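Local coordinates for protein ornithine cyclodeaminase (Methanococcus maripaludis S2, PDB 3C2Q) that catalyses the conversion of L-ornithine to L-proline with release of ammonia, using NAD(+) as its cofactor, at residues Gly142-Ile147 / Gly170-Thr175; Ile239-Ala244 / Ile253-Thr258; Asp177-Leu182 / Lys202-Ala207. All coordinates share one frame; numbering follows the deposited sequence.

Contact 1: residues Gly142-Ile147 / Gly170-Thr175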
loop_
_atom_site.group_PDB
_atom_site.type_symbol
_atom_site.label_atom_id
_atom_site.label_comp_id
_atom_site.label_asym_id
_atom_site.label_seq_id
_atom_site.Cartn_x
_atom_site.Cartn_y
_atom_site.Cartn_z
ATOM N N GLY B 142 -3.087 -15.748 -12.980
ATOM C CA GLY B 142 -4.040 -14.657 -12.787
ATOM C C GLY B 142 -4.977 -14.792 -11.609
ATOM O O GLY B 142 -5.310 -15.917 -11.198
ATOM N N GLY B 143 -5.383 -13.657 -11.043
ATOM C CA GLY B 143 -6.383 -13.661 -9.969
ATOM C C GLY B 143 -7.673 -13.003 -10.430
ATOM O O GLY B 143 -7.707 -12.370 -11.492
ATOM N N PRO B 144 -8.734 -13.123 -9.631
ATOM C CA PRO B 144 -10.039 -12.641 -10.061
ATOM C C PRO B 144 -10.138 -11.129 -10.267
ATOM O O PRO B 144 -11.083 -10.682 -10.916
ATOM C CB PRO B 144 -10.968 -13.081 -8.918
ATOM C CG PRO B 144 -10.075 -13.192 -7.710
ATOM C CD PRO B 144 -8.786 -13.726 -8.276
ATOM N N ALA B 145 -9.179 -10.342 -9.750
ATOM C CA ALA B 145 -9.205 -8.901 -10.016
ATOM C C ALA B 145 -9.118 -8.548 -11.484
ATOM O O ALA B 145 -9.550 -7.458 -11.896
ATOM C CB ALA B 145 -8.096 -8.142 -9.217
ATOM N N ILE B 146 -8.551 -9.448 -12.286
ATOM C CA ILE B 146 -8.539 -9.281 -13.733
ATOM C C ILE B 146 -9.969 -9.038 -14.177
ATOM O O ILE B 146 -10.223 -8.156 -14.997
ATOM C CB ILE B 146 -7.996 -10.543 -14.464
ATOM C CG1 ILE B 146 -6.482 -10.700 -14.215
ATOM C CG2 ILE B 146 -8.254 -10.449 -16.002
ATOM C CD1 ILE B 146 -6.007 -12.138 -14.562
ATOM N N ILE B 147 -10.900 -9.830 -13.630
ATOM C CA ILE B 147 -12.308 -9.746 -14.036
ATOM C C ILE B 147 -12.988 -8.539 -13.398
ATOM O O ILE B 147 -13.667 -7.741 -14.083
ATOM C CB ILE B 147 -13.133 -11.052 -13.699
ATOM C CG1 ILE B 147 -12.371 -12.315 -14.110
ATOM C CG2 ILE B 147 -14.515 -11.002 -14.397
ATOM C CD1 ILE B 147 -11.873 -12.328 -15.614
ATOM N N GLY B 170 -7.147 -19.878 -10.006
ATOM C CA GLY B 170 -7.974 -20.584 -9.053
ATOM C C GLY B 170 -9.426 -20.585 -9.511
ATOM O O GLY B 170 -9.745 -20.111 -10.598
ATOM N N ASN B 171 -10.297 -21.058 -8.629
ATOM C CA ASN B 171 -11.729 -21.117 -8.846
ATOM C C ASN B 171 -12.286 -19.722 -9.066
ATOM O O ASN B 171 -13.201 -19.536 -9.868
ATOM C CB ASN B 171 -12.424 -21.719 -7.611
ATOM C CG ASN B 171 -13.905 -22.070 -7.877
ATOM O OD1 ASN B 171 -14.191 -22.894 -8.710
ATOM N ND2 ASN B 171 -14.824 -21.453 -7.143
ATOM N N ALA B 172 -11.755 -18.744 -8.322
ATOM C CA ALA B 172 -12.335 -17.392 -8.386
ATOM C C ALA B 172 -12.156 -16.748 -9.762
ATOM O O ALA B 172 -13.122 -16.186 -10.303
ATOM C CB ALA B 172 -11.810 -16.484 -7.246
ATOM N N LEU B 173 -10.958 -16.833 -10.345
ATOM C CA LEU B 173 -10.769 -16.322 -11.688
ATOM C C LEU B 173 -11.746 -16.970 -12.704
ATOM O O LEU B 173 -12.439 -16.271 -13.457
ATOM C CB LEU B 173 -9.342 -16.511 -12.188
ATOM C CG LEU B 173 -9.202 -16.061 -13.661
ATOM C CD1 LEU B 173 -9.356 -14.529 -13.804
ATOM C CD2 LEU B 173 -7.923 -16.455 -14.283
ATOM N N ALA B 174 -11.747 -18.296 -12.747
ATOM C CA ALA B 174 -12.605 -19.019 -13.705
ATOM C C ALA B 174 -14.070 -18.729 -13.489
ATOM O O ALA B 174 -14.794 -18.480 -14.469
ATOM C CB ALA B 174 -12.347 -20.527 -13.649
ATOM N N THR B 175 -14.518 -18.737 -12.239
ATOM C CA THR B 175 -15.950 -18.590 -11.986
ATOM C C THR B 175 -16.447 -17.157 -12.186
ATOM O O THR B 175 -17.578 -16.973 -12.624
ATOM C CB THR B 175 -16.420 -19.142 -10.603
ATOM O OG1 THR B 175 -15.779 -18.403 -9.535
ATOM C CG2 THR B 175 -16.098 -20.646 -10.492
HETATM O O HOH W 1 -6.400 -17.035 -9.230
#
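Ala172 and Leu173, in the first turn of helix 171-183, press against the glycine-rich turn that leads from strand 138-142 into helix 145-148. Gly170 stands at the N-cap position before that first turn. A water may link its N to Gly142 O, but tentatively, being weakly bound to the first and very close to the second. The amide of Asn171 bonds to the loop after strand 241-244, OD1 with Ile253 N and ND2 with Gly251 O, while its carbonyl O accepts both the backbone N and the hydroxyl of Thr175, OG1 lying 2.8 Å from Asn171 O. Ala172 offers only a methyl, which suits a place where a ring lies close: its CB is 3.8 Å from Pro144 CG. Leu173 carries most of the contact. With CG anti to the backbone N (chi1 175°), its fork is sent between the turn and the following helix. CD1 rests 3.6 Å from Gly143 O and 3.8 Å from Ile147 CG1, with Ile146 CD1 a looser neighbour at 4.2 Å; CD2 faces Gly142 O. The Ile147 side chain runs at about a right angle to that of Leu173. Glycine fits position 142 because a beta carbon there would collide with Ile146 CD1. Asn171 and Ala172 probably bind NAD(+), as in related enzymes, consistent with a place at the C-terminal ends of the strands, where Rossmann folds bind their dinucleotide. Strands 138-142 and 166-170 run side by side in the parallel sheet, so their two exits meet here, and helix 230-237 touches both segments, Ile230 against Ile147 and Met231 against Ala174.

Contact 2: residues Ile239-Ala244 / Ile253-Thr258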
loop_
_atom_site.group_PDB
_atom_site.type_symbol
_atom_site.label_atom_id
_atom_site.label_comp_id
_atom_site.label_asym_id
_atom_site.label_seq_id
_atom_site.Cartn_x
_atom_site.Cartn_y
_atom_site.Cartn_z
ATOM N N ILE B 239 -6.085 -24.375 -25.144
ATOM C CA ILE B 239 -5.079 -23.854 -24.223
ATOM C C ILE B 239 -5.294 -24.494 -22.874
ATOM O O ILE B 239 -6.366 -24.387 -22.322
ATOM C CB ILE B 239 -5.141 -22.306 -24.113
ATOM C CG1 ILE B 239 -4.593 -21.697 -25.383
ATOM C CG2 ILE B 239 -4.234 -21.787 -22.956
ATOM C CD1 ILE B 239 -5.615 -21.164 -26.259
ATOM N N PRO B 240 -4.282 -25.192 -22.353
ATOM C CA PRO B 240 -4.435 -25.867 -21.076
ATOM C C PRO B 240 -4.503 -24.856 -19.924
ATOM O O PRO B 240 -3.897 -23.786 -20.004
ATOM C CB PRO B 240 -3.144 -26.679 -20.950
ATOM C CG PRO B 240 -2.171 -25.944 -21.731
ATOM C CD PRO B 240 -2.934 -25.386 -22.916
ATOM N N TYR B 241 -5.253 -25.193 -18.893
ATOM C CA TYR B 241 -5.286 -24.369 -17.693
ATOM C C TYR B 241 -5.192 -25.268 -16.486
ATOM O O TYR B 241 -5.485 -26.484 -16.563
ATOM C CB TYR B 241 -6.535 -23.479 -17.638
ATOM C CG TYR B 241 -7.849 -24.205 -17.864
ATOM C CD1 TYR B 241 -8.506 -24.825 -16.814
ATOM C CD2 TYR B 241 -8.448 -24.230 -19.134
ATOM C CE1 TYR B 241 -9.710 -25.494 -17.008
ATOM C CE2 TYR B 241 -9.658 -24.883 -19.339
ATOM C CZ TYR B 241 -10.273 -25.525 -18.273
ATOM O OH TYR B 241 -11.463 -26.173 -18.452
ATOM N N VAL B 242 -4.768 -24.688 -15.371
ATOM C CA VAL B 242 -4.716 -25.416 -14.133
ATOM C C VAL B 242 -5.429 -24.531 -13.133
ATOM O O VAL B 242 -4.996 -23.399 -12.916
ATOM C CB VAL B 242 -3.239 -25.664 -13.690
ATOM C CG1 VAL B 242 -3.184 -26.382 -12.357
ATOM C CG2 VAL B 242 -2.441 -26.424 -14.758
ATOM N N LEU B 243 -6.529 -25.010 -12.564
ATOM C CA LEU B 243 -7.247 -24.260 -11.560
ATOM C C LEU B 243 -6.993 -24.925 -10.220
ATOM O O LEU B 243 -7.444 -26.063 -9.982
ATOM C CB LEU B 243 -8.760 -24.217 -11.867
ATOM C CG LEU B 243 -9.194 -23.627 -13.212
ATOM C CD1 LEU B 243 -10.733 -23.665 -13.284
ATOM C CD2 LEU B 243 -8.635 -22.202 -13.417
ATOM N N ALA B 244 -6.257 -24.234 -9.347
ATOM C CA ALA B 244 -5.915 -24.780 -8.038
ATOM C C ALA B 244 -6.995 -24.403 -7.044
ATOM O O ALA B 244 -7.361 -23.235 -6.947
ATOM C CB ALA B 244 -4.552 -24.258 -7.587
ATOM N N ILE B 253 -15.767 -25.423 -8.992
ATOM C CA ILE B 253 -16.296 -26.122 -10.160
ATOM C C ILE B 253 -15.514 -27.419 -10.417
ATOM O O ILE B 253 -14.426 -27.631 -9.852
ATOM C CB ILE B 253 -16.322 -25.197 -11.415
ATOM C CG1 ILE B 253 -14.928 -24.604 -11.667
ATOM C CG2 ILE B 253 -17.405 -24.117 -11.218
ATOM C CD1 ILE B 253 -14.670 -24.092 -13.062
ATOM N N PRO B 254 -16.087 -28.328 -11.224
ATOM C CA PRO B 254 -15.430 -29.635 -11.318
ATOM C C PRO B 254 -13.989 -29.594 -11.839
ATOM O O PRO B 254 -13.204 -30.470 -11.485
ATOM C CB PRO B 254 -16.368 -30.432 -12.247
ATOM C CG PRO B 254 -17.738 -29.730 -12.085
ATOM C CD PRO B 254 -17.356 -28.279 -11.986
ATOM N N ASP B 255 -13.622 -28.590 -12.635
ATOM C CA ASP B 255 -12.262 -28.498 -13.170
ATOM C C ASP B 255 -11.165 -28.241 -12.100
ATOM O O ASP B 255 -9.979 -28.436 -12.363
ATOM C CB ASP B 255 -12.154 -27.390 -14.238
ATOM C CG ASP B 255 -13.133 -27.574 -15.413
ATOM O OD1 ASP B 255 -12.657 -27.647 -16.574
ATOM O OD2 ASP B 255 -14.353 -27.593 -15.172
ATOM N N VAL B 256 -11.566 -27.797 -10.909
ATOM C CA VAL B 256 -10.619 -27.360 -9.880
ATOM C C VAL B 256 -9.914 -28.570 -9.255
ATOM O O VAL B 256 -10.577 -29.572 -8.925
ATOM C CB VAL B 256 -11.370 -26.515 -8.816
ATOM C CG1 VAL B 256 -10.540 -26.351 -7.517
ATOM C CG2 VAL B 256 -11.716 -25.120 -9.424
ATOM N N ILE B 257 -8.589 -28.485 -9.122
ATOM C CA ILE B 257 -7.789 -29.489 -8.422
ATOM C C ILE B 257 -7.743 -29.092 -6.959
ATOM O O ILE B 257 -7.134 -28.074 -6.607
ATOM C CB ILE B 257 -6.366 -29.547 -9.033
ATOM C CG1 ILE B 257 -6.475 -29.865 -10.536
ATOM C CG2 ILE B 257 -5.446 -30.536 -8.251
ATOM C CD1 ILE B 257 -5.142 -29.909 -11.256
ATOM N N THR B 258 -8.413 -29.863 -6.098
ATOM C CA THR B 258 -8.532 -29.491 -4.695
ATOM C C THR B 258 -7.276 -29.821 -3.850
ATOM O O THR B 258 -7.067 -29.214 -2.823
ATOM C CB THR B 258 -9.790 -30.084 -4.037
ATOM O OG1 THR B 258 -9.719 -31.513 -4.093
ATOM C CG2 THR B 258 -11.065 -29.603 -4.779
HETATM O O HOH W 2 -7.774 -27.367 -13.585
#
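Tyr241 and Asp255 join the edge strand 241-244, at one end of the Rossmann-type parallel sheet, to the loop that follows it. The phenol OH donates to Asp255 OD1 over 2.7 Å; the oxygen lies in the plane of the ring, at its edge, yet is met from above the carboxylate plane, 36° out of it. The tyrosine reaches this acceptor with its CG between the backbone N and the carbonyl carbon (chi1 51°); the ring also touches Met231, Cys234 and Ile235 of helix 230-237. The other carboxylate oxygen, OD2, takes the backbone N of Ile217, so Asp255 ties strand and loop to helix 217-222. A phenylalanine at Tyr241 would probably keep the ring packing but leave Asp255 OD1 without its donor and the carboxylate held from the OD2 side by Ile217.

Backbone groups of the strand are divided between the next strand and the loop. Val242 bonds to Ile167 and Ala169 of the next strand, whereas Leu243 looks to the loop: its N gives a hydrogen to a water at 2.9 Å that in turn donates to Asp255 O at 2.7 Å. A type I beta turn from Ile253 to Val256 is closed by Val256 N to Ile253 O (3.1 Å), and Ile253 N meets Asn171 OD1. Branched and apolar residues fill the interior: Leu243 CD1 lies 4.0 Å from Ile253 CD1, and its CB 3.9 Å from Val256 CG2. Beyond the turn a single bridge pairs Ala244 with Ile257, which also bonds through its backbone to Gly245. The bond from Ile257 N to Leu243 O is nearly straight, 2.8 Å and 168°, and the same oxygen also faces the CA-H of Val256.

Contact 3: residues Asp177-Leu182 / Lys202-Ala207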
loop_
_atom_site.group_PDB
_atom_site.type_symbol
_atom_site.label_atom_id
_atom_site.label_comp_id
_atom_site.label_asym_id
_atom_site.label_seq_id
_atom_site.Cartn_x
_atom_site.Cartn_y
_atom_site.Cartn_z
ATOM N N ASP B 177 -14.962 -15.031 -14.416
ATOM C CA ASP B 177 -14.932 -14.966 -15.883
ATOM C C ASP B 177 -16.274 -15.515 -16.422
ATOM O O ASP B 177 -16.929 -14.910 -17.283
ATOM C CB ASP B 177 -13.756 -15.771 -16.444
ATOM C CG ASP B 177 -13.805 -15.924 -17.983
ATOM O OD1 ASP B 177 -13.725 -14.911 -18.738
ATOM O OD2 ASP B 177 -13.886 -17.086 -18.441
ATOM N N ILE B 178 -16.699 -16.644 -15.869
ATOM C CA ILE B 178 -17.918 -17.294 -16.342
ATOM C C ILE B 178 -19.166 -16.517 -15.941
ATOM O O ILE B 178 -20.088 -16.371 -16.754
ATOM C CB ILE B 178 -17.934 -18.789 -15.901
ATOM C CG1 ILE B 178 -16.881 -19.530 -16.732
ATOM C CG2 ILE B 178 -19.386 -19.390 -16.090
ATOM C CD1 ILE B 178 -16.413 -20.883 -16.167
ATOM N N GLU B 179 -19.190 -15.984 -14.717
ATOM C CA GLU B 179 -20.211 -15.018 -14.307
ATOM C C GLU B 179 -20.367 -13.890 -15.308
ATOM O O GLU B 179 -21.511 -13.482 -15.627
ATOM C CB GLU B 179 -19.909 -14.393 -12.932
ATOM C CG GLU B 179 -21.041 -13.571 -12.379
ATOM C CD GLU B 179 -20.613 -12.631 -11.238
ATOM O OE1 GLU B 179 -19.555 -12.873 -10.588
ATOM O OE2 GLU B 179 -21.326 -11.636 -10.978
ATOM N N SER B 180 -19.239 -13.348 -15.779
ATOM C CA SER B 180 -19.343 -12.202 -16.671
ATOM C C SER B 180 -19.827 -12.668 -18.049
ATOM O O SER B 180 -20.584 -11.956 -18.699
ATOM C CB SER B 180 -18.036 -11.369 -16.743
ATOM O OG SER B 180 -17.006 -12.144 -17.308
ATOM N N ALA B 181 -19.430 -13.866 -18.468
ATOM C CA ALA B 181 -19.909 -14.422 -19.742
ATOM C C ALA B 181 -21.418 -14.670 -19.718
ATOM O O ALA B 181 -22.122 -14.287 -20.656
ATOM C CB ALA B 181 -19.147 -15.701 -20.099
ATOM N N LEU B 182 -21.923 -15.263 -18.640
ATOM C CA LEU B 182 -23.346 -15.597 -18.541
ATOM C C LEU B 182 -24.204 -14.404 -18.243
ATOM O O LEU B 182 -25.293 -14.265 -18.810
ATOM C CB LEU B 182 -23.599 -16.666 -17.465
ATOM C CG LEU B 182 -22.957 -18.024 -17.729
ATOM C CD1 LEU B 182 -23.285 -18.945 -16.540
ATOM C CD2 LEU B 182 -23.446 -18.637 -19.006
ATOM N N LYS B 202 -26.403 -12.709 -6.701
ATOM C CA LYS B 202 -26.658 -14.110 -6.996
ATOM C C LYS B 202 -25.908 -14.621 -8.212
ATOM O O LYS B 202 -25.788 -15.824 -8.382
ATOM C CB LYS B 202 -28.164 -14.347 -7.232
ATOM C CG LYS B 202 -29.032 -14.392 -5.956
ATOM C CD LYS B 202 -28.939 -15.778 -5.269
ATOM C CE LYS B 202 -30.312 -16.244 -4.837
ATOM N NZ LYS B 202 -30.337 -17.316 -3.801
ATOM N N HIS B 203 -25.377 -13.741 -9.061
ATOM C CA HIS B 203 -24.841 -14.238 -10.329
ATOM C C HIS B 203 -23.677 -15.201 -10.162
ATOM O O HIS B 203 -23.503 -16.115 -10.947
ATOM C CB HIS B 203 -24.455 -13.085 -11.280
ATOM C CG HIS B 203 -25.616 -12.228 -11.696
ATOM N ND1 HIS B 203 -25.451 -11.049 -12.394
ATOM C CD2 HIS B 203 -26.955 -12.404 -11.562
ATOM C CE1 HIS B 203 -26.636 -10.508 -12.631
ATOM N NE2 HIS B 203 -27.564 -11.310 -12.134
ATOM N N HIS B 204 -22.822 -14.940 -9.187
ATOM C CA HIS B 204 -21.661 -15.789 -8.980
ATOM C C HIS B 204 -22.034 -17.258 -8.661
ATOM O O HIS B 204 -21.539 -18.189 -9.322
ATOM C CB HIS B 204 -20.736 -15.194 -7.899
ATOM C CG HIS B 204 -19.449 -15.916 -7.804
ATOM N ND1 HIS B 204 -18.812 -16.159 -6.606
ATOM C CD2 HIS B 204 -18.684 -16.488 -8.769
ATOM C CE1 HIS B 204 -17.703 -16.841 -6.837
ATOM N NE2 HIS B 204 -17.600 -17.056 -8.141
ATOM N N ILE B 205 -22.910 -17.463 -7.681
ATOM C CA ILE B 205 -23.423 -18.838 -7.412
ATOM C C ILE B 205 -24.224 -19.411 -8.593
ATOM O O ILE B 205 -24.116 -20.613 -8.879
ATOM C CB ILE B 205 -24.199 -18.948 -6.057
ATOM C CG1 ILE B 205 -24.489 -20.403 -5.650
ATOM C CG2 ILE B 205 -25.462 -18.085 -6.028
ATOM C CD1 ILE B 205 -23.261 -21.309 -5.530
ATOM N N TYR B 206 -24.981 -18.566 -9.310
ATOM C CA TYR B 206 -25.668 -19.066 -10.514
ATOM C C TYR B 206 -24.648 -19.574 -11.509
ATOM O O TYR B 206 -24.868 -20.599 -12.155
ATOM C CB TYR B 206 -26.534 -18.022 -11.203
ATOM C CG TYR B 206 -27.735 -17.539 -10.471
ATOM C CD1 TYR B 206 -28.326 -18.293 -9.447
ATOM C CD2 TYR B 206 -28.344 -16.350 -10.860
ATOM C CE1 TYR B 206 -29.426 -17.842 -8.789
ATOM C CE2 TYR B 206 -29.473 -15.884 -10.223
ATOM C CZ TYR B 206 -30.015 -16.633 -9.193
ATOM O OH TYR B 206 -31.126 -16.146 -8.551
ATOM N N ALA B 207 -23.509 -18.877 -11.642
ATOM C CA ALA B 207 -22.483 -19.313 -12.594
ATOM C C ALA B 207 -21.822 -20.641 -12.185
ATOM O O ALA B 207 -21.578 -21.525 -13.024
ATOM C CB ALA B 207 -21.403 -18.197 -12.825
HETATM O O HOH W 3 -22.401 -12.302 -8.050
#
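The carboxylate of Glu179 lies against the beta carbons of His203 and His204. The Glu179 side chain crosses both at about a right angle; its carboxylate plane is turned 74° from the first imidazole and 37° from the second. OE2 comes within 3.5 Å of His203 CB and OE1 within 3.7 Å of His204 CB, each oxygen approaching its ring obliquely. The rings themselves stack elsewhere, His204 with His176 and His203 with Tyr183. Nearby, one face of the Tyr206 ring carries Lys202 O.

Glutamate suits the place because its long chain, extended beyond CG, reaches along the start of helix 203-214 and presents its oxygens to donors of residues 185-188 and His176. OE1 bonds to His176 ND1 and Leu187 N, OE2 to Thr185 OG1 and Gly188 N, so the group can hardly turn. A water links it further to His204 N (2.9 Å), its bond to OE2 being weak. Thr185 OG1 also holds His203 ND1, while His204 NE2 pairs with Thr175 OG1.

Further along helix 203-214, Ala207 lets the backbones close in. Its CB is 3.7 Å from Glu179 N, a closeness that alanine's single methyl suits, with Ile178 CG2 at 4.0 Å and Leu182 CD1 bordering it. The axes of segments 177-182 and 203-207 approach to 8.6 Å, at 98°, almost perpendicular. Ile178 and Leu182 extend the interface to Ile211 and Ala210 on helix 203-214; the small hairpin 185-186/189-190 receives Glu179, and Asp177 accepts backbone N-H groups at the start of helix 230-237.

Overall arrangement
All three contacts lie within the Rossmann-fold domain, and helix 171-183 ties them together: contacts 1 and 3 use it directly, and contact 2 packs beside it. Along the chain contact 1 closes first, then contact 3, then contact 2. The centre of contact 1 is about 12 Å from each of the others; contacts 2 and 3 are about 17 Å apart by their centres and do not touch. Contact 1 joins two inner strand ends of the parallel sheet, contact 2 involves an edge strand, and contact 3 a helix pair further out. Asn171, a probable NAD(+) residue, also bonds to Ile253 of contact 2, while Thr175 bonds to His204 of contact 3.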